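Local coordinates for putative uncharacterized protein (Campylobacter jejuni, PDB 5TPU) that is of unknown function but belongs to the WxcM-like family of the cupin clan, forms a beta-sandwich and binds thymidine-5'-diphosphate, at residues L64-G69 with K104-G109; I73-G78 with I91-G96. The protein carries 3 engineered substitutions. One frame throughout, in Å; residues are numbered along the deposited sequence.

Contact 1: L64-G69 with K104-G109; sequences LIMMSG and KNFSYG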
# COMPACT_ATOMS: atom_id res chain seq x y z
N LEU A 64 -1.50 -6.17 -7.12
CA LEU A 64 -2.60 -6.31 -6.13
C LEU A 64 -2.16 -7.14 -4.95
O LEU A 64 -1.68 -8.26 -5.16
CB LEU A 64 -3.82 -7.01 -6.76
CG LEU A 64 -4.79 -6.12 -7.57
CD1 LEU A 64 -4.06 -5.38 -8.67
CD2 LEU A 64 -5.90 -6.96 -8.14
N ILE A 65 -2.34 -6.64 -3.73
CA ILE A 65 -2.05 -7.42 -2.51
C ILE A 65 -3.28 -7.39 -1.61
O ILE A 65 -3.79 -6.33 -1.29
CB ILE A 65 -0.84 -6.79 -1.80
CG1 ILE A 65 0.41 -6.90 -2.66
CG2 ILE A 65 -0.58 -7.42 -0.44
CD1 ILE A 65 1.44 -5.82 -2.37
N MET A 66 -3.79 -8.55 -1.24
CA MET A 66 -4.85 -8.67 -0.27
C MET A 66 -4.24 -8.46 1.12
O MET A 66 -3.69 -9.38 1.69
CB MET A 66 -5.50 -10.07 -0.37
CG MET A 66 -6.98 -10.10 -0.58
SD MET A 66 -7.69 -8.78 -1.57
CE MET A 66 -9.09 -8.42 -0.53
N MET A 67 -4.34 -7.24 1.62
CA MET A 67 -3.90 -6.89 2.95
C MET A 67 -4.69 -7.55 4.06
O MET A 67 -4.16 -7.80 5.14
CB MET A 67 -3.99 -5.38 3.16
CG MET A 67 -2.95 -4.60 2.41
SD MET A 67 -1.31 -4.77 3.14
CE MET A 67 -1.60 -4.95 4.89
N SER A 68 -5.97 -7.80 3.82
CA SER A 68 -6.73 -8.62 4.72
C SER A 68 -7.89 -9.23 4.02
O SER A 68 -8.40 -8.66 3.05
CB SER A 68 -7.21 -7.83 5.94
OG SER A 68 -8.11 -6.85 5.54
N GLY A 69 -8.24 -10.45 4.46
CA GLY A 69 -9.32 -11.17 3.87
C GLY A 69 -9.06 -11.71 2.48
O GLY A 69 -7.93 -11.96 2.11
N LYS A 104 -14.32 -9.91 -7.34
CA LYS A 104 -15.57 -10.34 -6.77
C LYS A 104 -15.32 -11.17 -5.53
O LYS A 104 -14.18 -11.41 -5.16
CB LYS A 104 -16.38 -11.13 -7.82
CG LYS A 104 -15.79 -12.49 -8.19
CD LYS A 104 -16.65 -13.27 -9.20
CE LYS A 104 -16.11 -14.69 -9.30
NZ LYS A 104 -16.95 -15.59 -10.13
N ASN A 105 -16.42 -11.62 -4.91
CA ASN A 105 -16.40 -12.36 -3.68
C ASN A 105 -15.41 -11.83 -2.66
O ASN A 105 -14.71 -12.63 -2.06
CB ASN A 105 -16.06 -13.83 -3.96
CG ASN A 105 -17.07 -14.47 -4.86
OD1 ASN A 105 -18.28 -14.32 -4.63
ND2 ASN A 105 -16.60 -15.17 -5.90
N PHE A 106 -15.36 -10.52 -2.46
CA PHE A 106 -14.55 -9.97 -1.35
C PHE A 106 -15.14 -10.51 -0.06
O PHE A 106 -16.34 -10.44 0.13
CB PHE A 106 -14.56 -8.45 -1.31
CG PHE A 106 -13.75 -7.83 -2.39
CD1 PHE A 106 -14.25 -7.75 -3.68
CD2 PHE A 106 -12.48 -7.39 -2.15
CE1 PHE A 106 -13.50 -7.21 -4.69
CE2 PHE A 106 -11.73 -6.78 -3.14
CZ PHE A 106 -12.23 -6.71 -4.42
N SER A 107 -14.32 -11.08 0.81
CA SER A 107 -14.83 -11.35 2.14
C SER A 107 -15.20 -10.00 2.80
O SER A 107 -14.70 -8.94 2.42
CB SER A 107 -13.81 -12.12 2.94
OG SER A 107 -12.66 -11.36 3.13
N TYR A 108 -16.17 -10.04 3.71
CA TYR A 108 -16.69 -8.83 4.28
C TYR A 108 -15.60 -8.01 4.95
O TYR A 108 -14.89 -8.52 5.79
CB TYR A 108 -17.69 -9.19 5.35
CG TYR A 108 -18.38 -7.99 5.91
CD1 TYR A 108 -19.51 -7.52 5.31
CD2 TYR A 108 -17.90 -7.33 7.06
CE1 TYR A 108 -20.18 -6.42 5.80
CE2 TYR A 108 -18.57 -6.25 7.58
CZ TYR A 108 -19.70 -5.80 6.95
OH TYR A 108 -20.41 -4.72 7.41
N GLY A 109 -15.44 -6.76 4.54
CA GLY A 109 -14.44 -5.90 5.09
C GLY A 109 -13.05 -6.22 4.64
O GLY A 109 -12.11 -5.68 5.19
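Phe106 makes the apolar part of this contact, its ring taking the methyl end of Met66 at an oblique angle. Met66 CE lies 3.9 Å from CD2 and 4.1 Å from CE2 of Phe106, so one bond of the ring receives the methyl. The thioether chain is kinked at chi2 (34°) and at chi3, and this turns the methyl toward the ring; a flexible methionine suits a place where the tip must turn aside from the direction in which the chain sets out. The ring also packs on Cys71 and on Arg52, a residue of the thymidine-5'-diphosphate pocket, consistent with a place for Phe106 in the second shell of that site.

At Ser107 the chain comes up against the turn. Its CB points at Gly69, and OG sits 3.4 Å from Gly69 CA while hydrogen-bonding to the backbone N of Ser70. Glycine fits here twice over: it readily adopts the positive phi of 71°, and with no side chain it leaves room for the serine hydroxyl.

Farther on, Gly109 O lies 4.2 Å from Ser68 OG, too far for a bond; that hydroxyl is hydrogen-bonded to Lys111 NZ. Met67 and Ser68 both face Lys111 in a classic beta bulge.

The bulge belongs to strand 62-68, which lies between strands 91-95 and 111-116 in the five-stranded sheet. Segment 104-109 leads from strand 99-104 of the four-stranded sheet to strand 111-116, so the contact joins two neighbouring passages between the sheets.

Contact 2: I73-G78 with I91-G96; sequences IILNDG and IGLYIG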
# COMPACT_ATOMS: atom_id res chain seq x y z
N ILE A 73 -10.30 -12.71 -8.39
CA ILE A 73 -10.05 -11.89 -9.56
C ILE A 73 -10.15 -12.82 -10.73
O ILE A 73 -9.39 -13.79 -10.83
CB ILE A 73 -8.63 -11.30 -9.67
CG1 ILE A 73 -7.93 -11.25 -8.31
CG2 ILE A 73 -8.66 -9.99 -10.46
CD1 ILE A 73 -7.44 -9.89 -7.84
N ILE A 74 -11.08 -12.50 -11.62
CA ILE A 74 -11.11 -13.14 -12.91
C ILE A 74 -10.32 -12.28 -13.89
O ILE A 74 -10.63 -11.12 -14.14
CB ILE A 74 -12.54 -13.34 -13.35
CG1 ILE A 74 -13.28 -14.07 -12.23
CG2 ILE A 74 -12.58 -14.12 -14.66
CD1 ILE A 74 -14.60 -14.67 -12.68
N LEU A 75 -9.25 -12.84 -14.41
CA LEU A 75 -8.45 -12.17 -15.42
C LEU A 75 -8.82 -12.71 -16.80
O LEU A 75 -9.20 -13.89 -16.92
CB LEU A 75 -6.98 -12.42 -15.16
CG LEU A 75 -6.33 -11.92 -13.88
CD1 LEU A 75 -4.93 -12.50 -13.76
CD2 LEU A 75 -6.22 -10.41 -13.90
N ASN A 76 -8.71 -11.84 -17.81
CA ASN A 76 -9.05 -12.18 -19.19
C ASN A 76 -8.11 -11.46 -20.18
O ASN A 76 -7.97 -10.21 -20.14
CB ASN A 76 -10.51 -11.82 -19.46
CG ASN A 76 -10.99 -12.36 -20.78
OD1 ASN A 76 -10.39 -12.13 -21.82
ND2 ASN A 76 -12.06 -13.13 -20.73
N ASP A 77 -7.41 -12.22 -21.01
CA ASP A 77 -6.46 -11.58 -21.91
C ASP A 77 -7.00 -11.41 -23.31
O ASP A 77 -6.27 -10.95 -24.17
CB ASP A 77 -5.11 -12.26 -21.92
CG ASP A 77 -5.14 -13.62 -22.54
OD1 ASP A 77 -4.04 -14.19 -22.60
OD2 ASP A 77 -6.23 -14.15 -22.90
N GLY A 78 -8.27 -11.72 -23.51
CA GLY A 78 -8.92 -11.62 -24.82
C GLY A 78 -9.13 -13.01 -25.36
O GLY A 78 -10.01 -13.25 -26.18
N ILE A 91 1.31 -12.31 -0.82
CA ILE A 91 1.20 -12.61 -2.23
C ILE A 91 0.69 -11.39 -2.97
O ILE A 91 -0.23 -10.70 -2.53
CB ILE A 91 0.31 -13.81 -2.50
CG1 ILE A 91 1.05 -15.07 -2.02
CG2 ILE A 91 0.03 -13.96 -4.00
CD1 ILE A 91 0.26 -16.34 -2.19
N GLY A 92 1.35 -11.13 -4.09
CA GLY A 92 1.05 -9.98 -4.94
C GLY A 92 0.65 -10.53 -6.28
O GLY A 92 1.22 -11.49 -6.73
N LEU A 93 -0.37 -9.95 -6.90
CA LEU A 93 -0.74 -10.34 -8.27
C LEU A 93 -0.38 -9.22 -9.22
O LEU A 93 -0.88 -8.12 -9.13
CB LEU A 93 -2.23 -10.68 -8.34
CG LEU A 93 -2.80 -10.86 -9.76
CD1 LEU A 93 -2.11 -12.02 -10.44
CD2 LEU A 93 -4.29 -11.07 -9.76
N TYR A 94 0.58 -9.50 -10.09
CA TYR A 94 0.95 -8.56 -11.11
C TYR A 94 -0.09 -8.68 -12.19
O TYR A 94 -0.34 -9.78 -12.66
CB TYR A 94 2.33 -8.86 -11.67
CG TYR A 94 2.64 -8.04 -12.91
CD1 TYR A 94 2.88 -6.70 -12.81
CD2 TYR A 94 2.70 -8.63 -14.16
CE1 TYR A 94 3.17 -5.94 -13.92
CE2 TYR A 94 3.00 -7.89 -15.29
CZ TYR A 94 3.23 -6.55 -15.15
OH TYR A 94 3.48 -5.78 -16.26
N ILE A 95 -0.72 -7.55 -12.54
CA ILE A 95 -1.54 -7.46 -13.71
C ILE A 95 -0.97 -6.43 -14.65
O ILE A 95 -0.94 -5.25 -14.34
CB ILE A 95 -2.98 -7.03 -13.41
CG1 ILE A 95 -3.62 -7.97 -12.37
CG2 ILE A 95 -3.80 -7.06 -14.71
CD1 ILE A 95 -4.96 -7.46 -11.91
N GLY A 96 -0.53 -6.90 -15.81
CA GLY A 96 0.15 -6.09 -16.78
C GLY A 96 -0.79 -5.47 -17.81
O GLY A 96 -2.01 -5.34 -17.60
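Ile73 and Leu93 reach toward each other tip to tip across the interior, whereas Leu75 and Ile95, two residues farther along each strand, pass each other at a slant. In the first pair a single methyl does the work on one side: Leu93 CD2 lies 3.9 Å from both CG1 and CD1 of Ile73. Leu93 is carried out from its strand with CG opposite the backbone N (chi1 170°), and the same CD2 also comes within 4.3 Å of Leu75 CD1, so it meets Ile73 closely and Leu75 more loosely.

The second pair uses the other branch of Leu75. Its CD2 rests against the outer arm of Ile95, 3.8 Å from CD1 and 3.9 Å from CG1, which makes a side-on contact along the isoleucine chain. The forked leucine thus serves two partners with its two methyls. Branched aliphatic residues suit this buried layer because they fill it closely and bring no polar atom that would need a partner.

The strand segments run nearly alongside, 10.5 Å apart at closest approach and with their directions 27° apart. No hydrogen bond links them, as expected of strands from different sheets. Beyond the packing, strand 71-76 ends in an Asx turn: Asn76 OD1 accepts from Gly78 N at 2.7 Å, in its carbonyl plane, and also bonds Tyr129 OH, while Asp77 OD2 takes the backbone N of Lys79 and Asn80. The short side chain of asparagine is well suited to this fold-back toward its own backbone.

Two sheets packed through an aliphatic layer make a beta-sandwich, and here this is consistent with the double-stranded beta-helix (jelly-roll) expected of the cupin clan.

Contact 2 is nested within contact 1 along the chain: segments 64-69, 73-78, 91-96 and 104-109 follow in that order, all in the WxcM-like part of the protein. The centres of the two contacts are about 15 Å apart. Strands 62-68 and 91-95 are antiparallel neighbours in one sheet, and Leu64 O is probably hydrogen-bonded to Leu93 N at 2.8 Å; Leu64 also packs on Ile73 of the other sheet. Contact 2 is buried, its centre about 6 Å from the centre of the chain, against about 11 Å for contact 1, which lies where the chain passes between the sheets. Together they join the two layers of the cupin sandwich at its core and toward its margin.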